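Probable LacI-family transcriptional regulator (Corynebacterium glutamicum ATCC 13032, PDB 3BIL) probably binds cis-regulatory DNA as a transcription factor and, as in other LacI-family regulators, carries a periplasmic-binding-protein-like domain. Local coordinates at residues G70-S75 and T109-S114; Q137-Q142 and R153-D158; V149-E154 and Q301-I306; G192-S197 and E201-F206. All coordinates share one frame; numbering follows the deposited sequence.

Interaction 1 of 4, residues G70-S75 and T109-S114; sequences GVIVPS and TTMSGS
Ile72 of strand 69-73 packs against Met111 and Ser114 of helix 108-120, a buried helix-on-sheet contact in the first lobe of the periplasmic-binding-protein fold. The helix is the connection of a beta-alpha-beta crossover. It leaves strand 99-103, at the edge of the sheet within this chain, runs across strand 69-73 and leads into strand 126-128, so the strand underneath must present an apolar surface to it. Alternation along the strand does this: Ile72 points at the crossover helix, while its neighbours Val71 and Val73 lie against helix 79-94. A beta-branched isoleucine suits an extended strand, and its two branches reach two places on the helix. The gamma methyl CG2 stands opposite the backbone N and meets Met111 CG at 4.1 Å, the two side chains crossing obliquely. The chain of Met111 runs straight out from the helix (chi1 -175°, chi2 -174°) and bends only at chi3, a flexible shape that fits beside the isoleucine without branching close to the helix backbone. Leu115 and Leu118 of the same helix also touch Ile72 and add to its apolar surroundings. Ser114 is small enough to let the strand come near, and its buried hydroxyl is satisfied by Thr102 OG1 of the neighbouring strand. Its carbon side serves the contact, with CB lying 4.2 Å from the terminal methyl CD1 of Ile72.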
loop_
_atom_site.group_PDB
_atom_site.type_symbol
_atom_site.label_atom_id
_atom_site.label_comp_id
_atom_site.label_asym_id
_atom_site.label_seq_id
_atom_site.Cartn_x
_atom_site.Cartn_y
_atom_site.Cartn_z
ATOM N N GLY A 70 5.299 -8.046 18.842
ATOM C CA GLY A 70 5.599 -8.482 17.468
ATOM C C GLY A 70 4.345 -8.657 16.611
ATOM O O GLY A 70 3.327 -9.160 17.099
ATOM N N VAL A 71 4.389 -8.215 15.351
ATOM C CA VAL A 71 3.282 -8.512 14.421
ATOM C C VAL A 71 3.750 -9.115 13.119
ATOM O O VAL A 71 4.764 -8.703 12.550
ATOM C CB VAL A 71 2.262 -7.346 14.236
ATOM C CG1 VAL A 71 2.845 -6.051 14.623
ATOM C CG2 VAL A 71 1.711 -7.292 12.838
ATOM N N ILE A 72 3.006 -10.129 12.697
ATOM C CA ILE A 72 3.295 -10.886 11.489
ATOM C C ILE A 72 2.115 -10.824 10.536
ATOM O O ILE A 72 0.982 -11.078 10.928
ATOM C CB ILE A 72 3.546 -12.356 11.794
ATOM C CG1 ILE A 72 4.682 -12.496 12.804
ATOM C CG2 ILE A 72 3.863 -13.111 10.500
ATOM C CD1 ILE A 72 4.727 -13.855 13.492
ATOM N N VAL A 73 2.404 -10.518 9.276
ATOM C CA VAL A 73 1.372 -10.253 8.288
ATOM C C VAL A 73 1.779 -10.881 6.950
ATOM O O VAL A 73 2.985 -11.035 6.692
ATOM C CB VAL A 73 1.152 -8.751 8.231
ATOM C CG1 VAL A 73 1.938 -8.094 7.088
ATOM C CG2 VAL A 73 -0.315 -8.459 8.190
ATOM N N PRO A 74 0.809 -11.341 6.132
ATOM C CA PRO A 74 1.215 -12.054 4.914
ATOM C C PRO A 74 1.788 -11.178 3.811
ATOM O O PRO A 74 2.446 -11.667 2.888
ATOM C CB PRO A 74 -0.091 -12.661 4.428
ATOM C CG PRO A 74 -1.114 -11.775 4.919
ATOM C CD PRO A 74 -0.651 -11.341 6.273
ATOM N N SER A 75 1.528 -9.889 3.887
ATOM C CA SER A 75 1.894 -9.007 2.786
ATOM C C SER A 75 1.850 -7.577 3.299
ATOM O O SER A 75 1.093 -7.271 4.230
ATOM C CB SER A 75 0.898 -9.196 1.628
ATOM O OG SER A 75 0.893 -8.098 0.736
ATOM N N THR A 109 7.082 -21.493 5.712
ATOM C CA THR A 109 8.479 -21.545 6.157
ATOM C C THR A 109 8.949 -20.181 6.677
ATOM O O THR A 109 9.621 -20.108 7.715
ATOM C CB THR A 109 9.435 -22.006 5.025
ATOM O OG1 THR A 109 8.947 -23.221 4.445
ATOM C CG2 THR A 109 10.857 -22.226 5.554
ATOM N N THR A 110 8.592 -19.102 5.971
ATOM C CA THR A 110 9.017 -17.770 6.403
ATOM C C THR A 110 8.448 -17.434 7.792
ATOM O O THR A 110 9.186 -16.992 8.660
ATOM C CB THR A 110 8.700 -16.662 5.358
ATOM O OG1 THR A 110 8.987 -17.130 4.041
ATOM C CG2 THR A 110 9.555 -15.461 5.597
ATOM N N MET A 111 7.150 -17.681 7.992
ATOM C CA MET A 111 6.443 -17.388 9.253
ATOM C C MET A 111 6.958 -18.266 10.381
ATOM O O MET A 111 7.086 -17.823 11.544
ATOM C CB MET A 111 4.931 -17.602 9.104
ATOM C CG MET A 111 4.100 -17.199 10.346
ATOM S SD MET A 111 2.351 -17.618 10.182
ATOM C CE MET A 111 1.856 -16.564 8.798
ATOM N N SER A 112 7.224 -19.519 10.024
ATOM C CA SER A 112 7.916 -20.437 10.901
ATOM C C SER A 112 9.180 -19.734 11.417
ATOM O O SER A 112 9.330 -19.545 12.635
ATOM C CB SER A 112 8.235 -21.726 10.144
ATOM O OG SER A 112 8.436 -22.809 11.024
ATOM N N GLY A 113 10.041 -19.290 10.491
ATOM C CA GLY A 113 11.238 -18.510 10.819
ATOM C C GLY A 113 10.995 -17.343 11.763
ATOM O O GLY A 113 11.746 -17.142 12.716
ATOM N N SER A 114 9.927 -16.588 11.509
ATOM C CA SER A 114 9.587 -15.380 12.288
ATOM C C SER A 114 9.190 -15.618 13.740
ATOM O O SER A 114 9.706 -14.960 14.644
ATOM C CB SER A 114 8.453 -14.618 11.606
ATOM O OG SER A 114 8.936 -13.824 10.546
#

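Interaction 2 of 4, residues Q137-Q142 and R153-D158; sequences QLEDLQ and RELPGD
The loop that leaves the C-terminal end of strand 148-151 in this alpha/beta lobe turns back over helix 135-143, where Leu155 meets Leu138 and Glu139. The helix is itself the connection between strands 126-128 and 148-151, so the loop covers the unit it has just left. Leu138 CD1 and Leu155 CD2 touch at 4.2 Å, methyl against methyl, as suits leucines closing the margin of a hydrophobic layer. Glu139 is the next residue along the helix, at the boundary with solvent. Its chain folds at chi2 (78°) and runs alongside Leu155 in the opposite direction, which places OE2 3.7 Å from Leu155 CD1. Farther along the loop, Asp158 crosses Glu139 at about a right angle, and Asp158 CB lies 4.1 Å from Glu139 OE1. Both are van der Waals contacts of a carboxylate oxygen with aliphatic carbon. The two carboxylates are nearly parallel, their planes 16° apart, but OE1 and Asp158 OD2 remain 5.0 Å from each other; Asp158 is exposed, and water would be expected to soften any repulsion. Deeper in, Leu138 also packs on Leu115 of helix 108-120, and the loop closes over the junction of helix 135-143 with strand 148-151.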
loop_
_atom_site.group_PDB
_atom_site.type_symbol
_atom_site.label_atom_id
_atom_site.label_comp_id
_atom_site.label_asym_id
_atom_site.label_seq_id
_atom_site.Cartn_x
_atom_site.Cartn_y
_atom_site.Cartn_z
ATOM N N GLN A 137 2.950 -25.068 15.395
ATOM C CA GLN A 137 3.899 -24.201 16.099
ATOM C C GLN A 137 3.183 -23.117 16.854
ATOM O O GLN A 137 3.653 -22.681 17.906
ATOM C CB GLN A 137 4.846 -23.512 15.138
ATOM C CG GLN A 137 5.068 -24.233 13.841
ATOM C CD GLN A 137 5.927 -23.416 12.914
ATOM O OE1 GLN A 137 6.770 -22.628 13.365
ATOM N NE2 GLN A 137 5.723 -23.588 11.606
ATOM N N LEU A 138 2.058 -22.677 16.290
ATOM C CA LEU A 138 1.253 -21.585 16.845
ATOM C C LEU A 138 0.532 -22.003 18.122
ATOM O O LEU A 138 0.224 -21.154 18.959
ATOM C CB LEU A 138 0.241 -21.027 15.810
ATOM C CG LEU A 138 0.627 -19.920 14.810
ATOM C CD1 LEU A 138 -0.393 -19.817 13.720
ATOM C CD2 LEU A 138 0.809 -18.571 15.475
ATOM N N GLU A 139 0.263 -23.302 18.265
ATOM C CA GLU A 139 -0.377 -23.825 19.468
ATOM C C GLU A 139 0.641 -23.925 20.595
ATOM O O GLU A 139 0.386 -23.474 21.711
ATOM C CB GLU A 139 -0.993 -25.188 19.188
ATOM C CG GLU A 139 -2.421 -25.305 19.663
ATOM C CD GLU A 139 -3.402 -24.626 18.715
ATOM O OE1 GLU A 139 -4.266 -25.328 18.133
ATOM O OE2 GLU A 139 -3.309 -23.391 18.543
ATOM N N ASP A 140 1.796 -24.506 20.274
ATOM C CA ASP A 140 2.944 -24.601 21.182
ATOM C C ASP A 140 3.326 -23.289 21.876
ATOM O O ASP A 140 3.565 -23.269 23.094
ATOM C CB ASP A 140 4.160 -25.153 20.432
ATOM C CG ASP A 140 4.199 -26.675 20.414
ATOM O OD1 ASP A 140 3.140 -27.338 20.556
ATOM O OD2 ASP A 140 5.313 -27.214 20.257
ATOM N N LEU A 141 3.395 -22.203 21.103
ATOM C CA LEU A 141 3.725 -20.894 21.657
ATOM C C LEU A 141 2.695 -20.446 22.688
ATOM O O LEU A 141 3.039 -19.799 23.680
ATOM C CB LEU A 141 3.873 -19.841 20.558
ATOM C CG LEU A 141 5.006 -19.958 19.536
ATOM C CD1 LEU A 141 5.125 -18.643 18.803
ATOM C CD2 LEU A 141 6.348 -20.333 20.154
ATOM N N GLN A 142 1.433 -20.793 22.454
ATOM C CA GLN A 142 0.388 -20.592 23.452
ATOM C C GLN A 142 0.713 -21.399 24.710
ATOM O O GLN A 142 0.559 -20.901 25.826
ATOM C CB GLN A 142 -0.964 -21.020 22.882
ATOM C CG GLN A 142 -2.184 -20.602 23.704
ATOM C CD GLN A 142 -3.484 -21.179 23.142
ATOM O OE1 GLN A 142 -3.495 -22.264 22.538
ATOM N NE2 GLN A 142 -4.587 -20.452 23.342
ATOM N N ARG A 153 -7.571 -13.939 9.713
ATOM C CA ARG A 153 -7.702 -15.354 9.365
ATOM C C ARG A 153 -7.768 -16.241 10.592
ATOM O O ARG A 153 -7.121 -15.974 11.599
ATOM C CB ARG A 153 -6.546 -15.813 8.501
ATOM C CG ARG A 153 -6.595 -15.267 7.139
ATOM C CD ARG A 153 -5.426 -15.768 6.332
ATOM N NE ARG A 153 -5.288 -15.009 5.090
ATOM C CZ ARG A 153 -4.179 -14.943 4.359
ATOM N NH1 ARG A 153 -3.090 -15.614 4.727
ATOM N NH2 ARG A 153 -4.160 -14.208 3.254
ATOM N N GLU A 154 -8.544 -17.313 10.478
ATOM C CA GLU A 154 -8.844 -18.220 11.581
ATOM C C GLU A 154 -8.161 -19.572 11.354
ATOM O O GLU A 154 -8.115 -20.073 10.224
ATOM C CB GLU A 154 -10.361 -18.451 11.678
ATOM C CG GLU A 154 -11.122 -17.606 12.693
ATOM C CD GLU A 154 -12.276 -18.376 13.397
ATOM O OE1 GLU A 154 -13.006 -17.770 14.223
ATOM O OE2 GLU A 154 -12.466 -19.585 13.137
ATOM N N LEU A 155 -7.643 -20.162 12.431
ATOM C CA LEU A 155 -7.143 -21.537 12.393
ATOM C C LEU A 155 -8.302 -22.475 12.120
ATOM O O LEU A 155 -9.350 -22.337 12.746
ATOM C CB LEU A 155 -6.489 -21.913 13.717
ATOM C CG LEU A 155 -5.085 -21.414 14.068
ATOM C CD1 LEU A 155 -4.700 -21.991 15.425
ATOM C CD2 LEU A 155 -4.050 -21.776 13.004
ATOM N N PRO A 156 -8.113 -23.440 11.193
ATOM C CA PRO A 156 -9.243 -24.233 10.699
ATOM C C PRO A 156 -9.893 -25.182 11.717
ATOM O O PRO A 156 -10.939 -25.745 11.400
ATOM C CB PRO A 156 -8.642 -25.019 9.523
ATOM C CG PRO A 156 -7.190 -25.117 9.836
ATOM C CD PRO A 156 -6.839 -23.850 10.564
ATOM N N GLY A 157 -9.326 -25.348 12.918
ATOM C CA GLY A 157 -9.844 -26.376 13.847
ATOM C C GLY A 157 -10.008 -26.102 15.338
ATOM O O GLY A 157 -10.852 -25.293 15.736
ATOM N N ASP A 158 -9.212 -26.812 16.150
ATOM C CA ASP A 158 -9.207 -26.726 17.628
ATOM C C ASP A 158 -9.412 -25.299 18.156
ATOM O O ASP A 158 -10.489 -24.959 18.648
ATOM C CB ASP A 158 -7.893 -27.298 18.218
ATOM C CG ASP A 158 -7.784 -28.840 18.117
ATOM O OD1 ASP A 158 -8.486 -29.463 17.291
ATOM O OD2 ASP A 158 -6.971 -29.436 18.864
#

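Interaction 3 of 4, residues V149-E154 and Q301-I306; sequences VLVDRE and QRAVSI
Val149 and Val151 both turn their side chains toward helix 301-306, whereas Leu150 between them faces the other surface of the sheet. This alternation gives the helix two neighbouring apolar footholds on one strand. Ala303 sits over them: its CB meets Val151 CG1 at 3.4 Å, a close methyl-methyl approach, and lies 4.4 Å from Val149 CG1. A residue this small suits the helix face nearest the strand, where the two axes come within 8.9 Å. Val149 stands with CG1 opposite its backbone N (chi1 179°) and CG2 beside that N, an orientation that spreads both methyls under the helix. The second of these, CG2, meets Ile306 CG2 at 4.1 Å, the two side chains roughly perpendicular and Ile306 reaching down one turn beyond Ala303. No hydrogen bond joins the segments; beta-branched valines, at home in an extended strand, meet the methyl of Ala303 and the gamma methyl of Ile306. Ile127 of the adjacent strand touches both valines and also Val304, continuing the apolar layer onto the next strand. Strand and helix segments run antiparallel, at 170°, the arrangement typical of an alpha/beta/alpha sandwich, in which helices cover both faces of a largely parallel sheet.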
loop_
_atom_site.group_PDB
_atom_site.type_symbol
_atom_site.label_atom_id
_atom_site.label_comp_id
_atom_site.label_asym_id
_atom_site.label_seq_id
_atom_site.Cartn_x
_atom_site.Cartn_y
_atom_site.Cartn_z
ATOM N N VAL A 149 -2.311 -13.725 19.528
ATOM C CA VAL A 149 -3.622 -13.307 19.032
ATOM C C VAL A 149 -3.585 -13.462 17.526
ATOM O O VAL A 149 -2.638 -13.025 16.873
ATOM C CB VAL A 149 -3.928 -11.824 19.356
ATOM C CG1 VAL A 149 -5.285 -11.438 18.809
ATOM C CG2 VAL A 149 -3.900 -11.565 20.855
ATOM N N LEU A 150 -4.606 -14.090 16.970
ATOM C CA LEU A 150 -4.725 -14.198 15.525
ATOM C C LEU A 150 -5.736 -13.162 15.010
ATOM O O LEU A 150 -6.737 -12.856 15.690
ATOM C CB LEU A 150 -5.130 -15.613 15.107
ATOM C CG LEU A 150 -4.285 -16.799 15.597
ATOM C CD1 LEU A 150 -5.005 -18.087 15.313
ATOM C CD2 LEU A 150 -2.889 -16.846 14.964
ATOM N N VAL A 151 -5.445 -12.598 13.832
ATOM C CA VAL A 151 -6.299 -11.576 13.221
ATOM C C VAL A 151 -6.612 -11.865 11.779
ATOM O O VAL A 151 -5.758 -12.402 11.039
ATOM C CB VAL A 151 -5.671 -10.153 13.257
ATOM C CG1 VAL A 151 -6.078 -9.449 14.478
ATOM C CG2 VAL A 151 -4.150 -10.201 13.145
ATOM N N ASP A 152 -7.814 -11.447 11.365
ATOM C CA ASP A 152 -8.274 -11.580 9.975
ATOM C C ASP A 152 -8.537 -13.037 9.517
ATOM O O ASP A 152 -9.608 -13.314 9.004
ATOM C CB ASP A 152 -7.312 -10.875 8.999
ATOM C CG ASP A 152 -7.968 -10.542 7.682
ATOM O OD1 ASP A 152 -7.418 -10.953 6.645
ATOM O OD2 ASP A 152 -9.035 -9.865 7.686
ATOM N N ARG A 153 -7.571 -13.939 9.713
ATOM C CA ARG A 153 -7.702 -15.354 9.365
ATOM C C ARG A 153 -7.768 -16.241 10.592
ATOM O O ARG A 153 -7.121 -15.974 11.599
ATOM C CB ARG A 153 -6.546 -15.813 8.501
ATOM C CG ARG A 153 -6.595 -15.267 7.139
ATOM C CD ARG A 153 -5.426 -15.768 6.332
ATOM N NE ARG A 153 -5.288 -15.009 5.090
ATOM C CZ ARG A 153 -4.179 -14.943 4.359
ATOM N NH1 ARG A 153 -3.090 -15.614 4.727
ATOM N NH2 ARG A 153 -4.160 -14.208 3.254
ATOM N N GLU A 154 -8.544 -17.313 10.478
ATOM C CA GLU A 154 -8.844 -18.220 11.581
ATOM C C GLU A 154 -8.161 -19.572 11.354
ATOM O O GLU A 154 -8.115 -20.073 10.224
ATOM C CB GLU A 154 -10.361 -18.451 11.678
ATOM C CG GLU A 154 -11.122 -17.606 12.693
ATOM C CD GLU A 154 -12.276 -18.376 13.397
ATOM O OE1 GLU A 154 -13.006 -17.770 14.223
ATOM O OE2 GLU A 154 -12.466 -19.585 13.137
ATOM N N GLN A 301 -7.694 -2.257 16.898
ATOM C CA GLN A 301 -8.078 -1.838 18.263
ATOM C C GLN A 301 -8.414 -3.065 19.107
ATOM O O GLN A 301 -7.722 -3.365 20.079
ATOM C CB GLN A 301 -9.287 -0.894 18.236
ATOM C CG GLN A 301 -9.052 0.544 18.710
ATOM C CD GLN A 301 -8.892 1.555 17.567
ATOM O OE1 GLN A 301 -9.585 2.582 17.515
ATOM N NE2 GLN A 301 -7.961 1.272 16.652
ATOM N N ARG A 302 -9.450 -3.799 18.709
ATOM C CA ARG A 302 -9.850 -5.019 19.409
ATOM C C ARG A 302 -8.714 -6.005 19.608
ATOM O O ARG A 302 -8.574 -6.551 20.693
ATOM C CB ARG A 302 -11.037 -5.704 18.725
ATOM C CG ARG A 302 -12.314 -4.894 18.823
ATOM C CD ARG A 302 -13.189 -5.315 20.003
ATOM N NE ARG A 302 -14.454 -5.936 19.569
ATOM C CZ ARG A 302 -15.470 -5.285 18.983
ATOM N NH1 ARG A 302 -15.384 -3.981 18.713
ATOM N NH2 ARG A 302 -16.569 -5.944 18.638
ATOM N N ALA A 303 -7.905 -6.230 18.574
ATOM C CA ALA A 303 -6.803 -7.214 18.648
ATOM C C ALA A 303 -5.713 -6.855 19.650
ATOM O O ALA A 303 -5.111 -7.742 20.253
ATOM C CB ALA A 303 -6.176 -7.452 17.280
ATOM N N VAL A 304 -5.437 -5.566 19.803
ATOM C CA VAL A 304 -4.427 -5.161 20.754
ATOM C C VAL A 304 -5.009 -5.133 22.201
ATOM O O VAL A 304 -4.325 -5.531 23.143
ATOM C CB VAL A 304 -3.652 -3.878 20.266
ATOM C CG1 VAL A 304 -4.541 -2.651 20.298
ATOM C CG2 VAL A 304 -2.368 -3.665 21.063
ATOM N N SER A 305 -6.277 -4.727 22.359
ATOM C CA SER A 305 -7.028 -4.916 23.620
ATOM C C SER A 305 -6.858 -6.324 24.163
ATOM O O SER A 305 -6.511 -6.507 25.323
ATOM C CB SER A 305 -8.515 -4.648 23.427
ATOM O OG SER A 305 -8.895 -3.439 24.051
ATOM N N ILE A 306 -7.080 -7.306 23.293
ATOM C CA ILE A 306 -7.005 -8.728 23.636
ATOM C C ILE A 306 -5.574 -9.173 23.901
ATOM O O ILE A 306 -5.349 -10.140 24.624
ATOM C CB ILE A 306 -7.642 -9.622 22.524
ATOM C CG1 ILE A 306 -9.127 -9.274 22.316
ATOM C CG2 ILE A 306 -7.487 -11.106 22.841
ATOM C CD1 ILE A 306 -9.814 -10.052 21.199
#

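Interaction 4 of 4, residues G192-S197 and E201-F206; sequences GPMDTS and ERLEDF
From Ser197 to Glu201 the backbone makes the first turn of helix 197-212, with Glu201 N donating to Ser197 O at 2.8 Å and an N-H...O angle of 149°. This is the loop-to-helix passage of a beta-alpha unit in the second lobe: strand 187-190 ends, the chain makes a type I beta turn from Pro193 to Thr196, and the helix begins. Thr196 is the N-cap. Its hydroxyl, set between its own backbone N and carbonyl carbon (chi1 50°), accepts from Gly199 N in the first helical turn and also donates to Pro193 O at 2.9 Å. That second bond approaches tilted 27° from the carbonyl plane and reinforces the weak backbone bond that closes the turn, so one threonine oxygen ties turn and helix start together. Pro193 supplies the carbonyl at the start of the turn, its ring fixing its own phi just before the bend, and Asp195 at the third position gives its OD1 to the hydroxyl of Tyr225. Apolar contact is made farther on. Leu203 rests on Tyr189 of the preceding strand and also faces the turn. Met194 starts out obliquely, but an unbranched chain bent at both chi2 and chi3 can curl back to the helix. One chain lies across the other, and Leu203 CD2 touches both the sulfur and the end methyl of Met194, 3.6 Å from SD and 3.7 Å from CE.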
loop_
_atom_site.group_PDB
_atom_site.type_symbol
_atom_site.label_atom_id
_atom_site.label_comp_id
_atom_site.label_asym_id
_atom_site.label_seq_id
_atom_site.Cartn_x
_atom_site.Cartn_y
_atom_site.Cartn_z
ATOM N N GLY A 192 -11.169 -15.565 -3.509
ATOM C CA GLY A 192 -9.796 -15.593 -3.052
ATOM C C GLY A 192 -9.343 -17.012 -2.737
ATOM O O GLY A 192 -10.140 -17.964 -2.797
ATOM N N PRO A 193 -8.051 -17.166 -2.391
ATOM C CA PRO A 193 -7.453 -18.473 -2.111
ATOM C C PRO A 193 -8.375 -19.320 -1.247
ATOM O O PRO A 193 -8.827 -18.864 -0.193
ATOM C CB PRO A 193 -6.172 -18.122 -1.335
ATOM C CG PRO A 193 -6.187 -16.595 -1.147
ATOM C CD PRO A 193 -7.083 -16.071 -2.213
ATOM N N MET A 194 -8.661 -20.538 -1.687
ATOM C CA MET A 194 -9.566 -21.409 -0.936
ATOM C C MET A 194 -8.902 -22.085 0.261
ATOM O O MET A 194 -9.559 -22.790 1.040
ATOM C CB MET A 194 -10.270 -22.391 -1.870
ATOM C CG MET A 194 -11.295 -21.676 -2.794
ATOM S SD MET A 194 -12.676 -20.982 -1.852
ATOM C CE MET A 194 -13.327 -22.504 -1.156
ATOM N N ASP A 195 -7.600 -21.834 0.406
ATOM C CA ASP A 195 -6.822 -22.291 1.563
ATOM C C ASP A 195 -6.818 -21.290 2.743
ATOM O O ASP A 195 -6.110 -21.492 3.740
ATOM C CB ASP A 195 -5.383 -22.617 1.137
ATOM C CG ASP A 195 -4.656 -21.408 0.552
ATOM O OD1 ASP A 195 -4.809 -20.295 1.100
ATOM O OD2 ASP A 195 -3.927 -21.568 -0.455
ATOM N N THR A 196 -7.591 -20.208 2.619
ATOM C CA THR A 196 -7.765 -19.244 3.717
ATOM C C THR A 196 -9.188 -19.309 4.260
ATOM O O THR A 196 -10.139 -19.546 3.512
ATOM C CB THR A 196 -7.334 -17.778 3.324
ATOM O OG1 THR A 196 -7.928 -17.372 2.077
ATOM C CG2 THR A 196 -5.838 -17.704 3.172
ATOM N N SER A 197 -9.342 -19.133 5.565
ATOM C CA SER A 197 -10.665 -19.098 6.166
ATOM C C SER A 197 -11.457 -17.973 5.498
ATOM O O SER A 197 -12.653 -18.076 5.226
ATOM C CB SER A 197 -10.552 -18.873 7.677
ATOM O OG SER A 197 -9.667 -17.798 7.974
ATOM N N GLU A 201 -15.011 -18.666 3.877
ATOM C CA GLU A 201 -16.040 -17.879 4.555
ATOM C C GLU A 201 -16.848 -16.997 3.572
ATOM O O GLU A 201 -18.077 -17.068 3.533
ATOM C CB GLU A 201 -15.398 -17.017 5.624
ATOM C CG GLU A 201 -15.748 -17.362 7.058
ATOM C CD GLU A 201 -16.674 -16.336 7.701
ATOM O OE1 GLU A 201 -16.242 -15.674 8.677
ATOM O OE2 GLU A 201 -17.828 -16.190 7.219
ATOM N N ARG A 202 -16.148 -16.201 2.766
ATOM C CA ARG A 202 -16.773 -15.220 1.893
ATOM C C ARG A 202 -17.407 -15.845 0.689
ATOM O O ARG A 202 -18.345 -15.260 0.111
ATOM C CB ARG A 202 -15.743 -14.184 1.423
ATOM C CG ARG A 202 -15.052 -13.485 2.591
ATOM C CD ARG A 202 -14.172 -12.383 2.112
ATOM N NE ARG A 202 -13.435 -11.851 3.231
ATOM C CZ ARG A 202 -12.376 -11.069 3.095
ATOM N NH1 ARG A 202 -11.941 -10.785 1.883
ATOM N NH2 ARG A 202 -11.738 -10.605 4.158
ATOM N N LEU A 203 -16.889 -17.002 0.263
ATOM C CA LEU A 203 -17.548 -17.676 -0.851
ATOM C C LEU A 203 -18.810 -18.434 -0.367
ATOM O O LEU A 203 -19.846 -18.392 -1.049
ATOM C CB LEU A 203 -16.575 -18.527 -1.673
ATOM C CG LEU A 203 -17.195 -19.584 -2.584
ATOM C CD1 LEU A 203 -17.656 -18.987 -3.929
ATOM C CD2 LEU A 203 -16.185 -20.734 -2.773
ATOM N N GLU A 204 -18.761 -19.075 0.810
ATOM C CA GLU A 204 -20.015 -19.577 1.442
ATOM C C GLU A 204 -21.083 -18.452 1.459
ATOM O O GLU A 204 -22.182 -18.637 0.897
ATOM C CB GLU A 204 -19.837 -20.116 2.880
ATOM C CG GLU A 204 -18.772 -21.203 3.131
ATOM C CD GLU A 204 -18.541 -21.510 4.654
ATOM O OE1 GLU A 204 -17.502 -22.147 4.989
ATOM O OE2 GLU A 204 -19.384 -21.121 5.515
ATOM N N ASP A 205 -20.731 -17.288 2.048
ATOM C CA ASP A 205 -21.662 -16.154 2.238
ATOM C C ASP A 205 -22.213 -15.557 0.961
ATOM O O ASP A 205 -23.370 -15.164 0.862
ATOM C CB ASP A 205 -20.997 -15.063 3.059
ATOM C CG ASP A 205 -20.593 -15.547 4.438
ATOM O OD1 ASP A 205 -19.717 -14.926 5.072
ATOM O OD2 ASP A 205 -21.150 -16.557 4.901
ATOM N N PHE A 206 -21.383 -15.448 -0.038
ATOM C CA PHE A 206 -21.896 -14.992 -1.292
ATOM C C PHE A 206 -22.876 -16.044 -1.853
ATOM O O PHE A 206 -23.888 -15.675 -2.492
ATOM C CB PHE A 206 -20.721 -14.692 -2.259
ATOM C CG PHE A 206 -21.125 -14.652 -3.701
ATOM C CD1 PHE A 206 -21.604 -13.487 -4.260
ATOM C CD2 PHE A 206 -21.071 -15.820 -4.484
ATOM C CE1 PHE A 206 -21.985 -13.438 -5.603
ATOM C CE2 PHE A 206 -21.487 -15.810 -5.807
ATOM C CZ PHE A 206 -21.948 -14.601 -6.376
#

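How the interactions relate
Interactions 1, 2 and 3 belong to one lobe, and their centres lie 13 to 15 Å apart. Leu150 connects interactions 2 and 3: its CD1 packs 3.6 Å from Leu155 CG, on the face of strand 148-151 turned away from helix 301-306. Interactions 1 and 2 meet where Ser112 OG lies 2.9 Å from Gln137 OE1, a weak bond between two crossover helices. Interaction 4 stands about 19 Å from 2 and 3, centre to centre, yet Ser197 OG reaches Glu154 N at 2.8 Å, and Arg153 NE packs on Thr196 CG2. These links cross between the lobes, beside the cleft in which relatives usually bind their effectors.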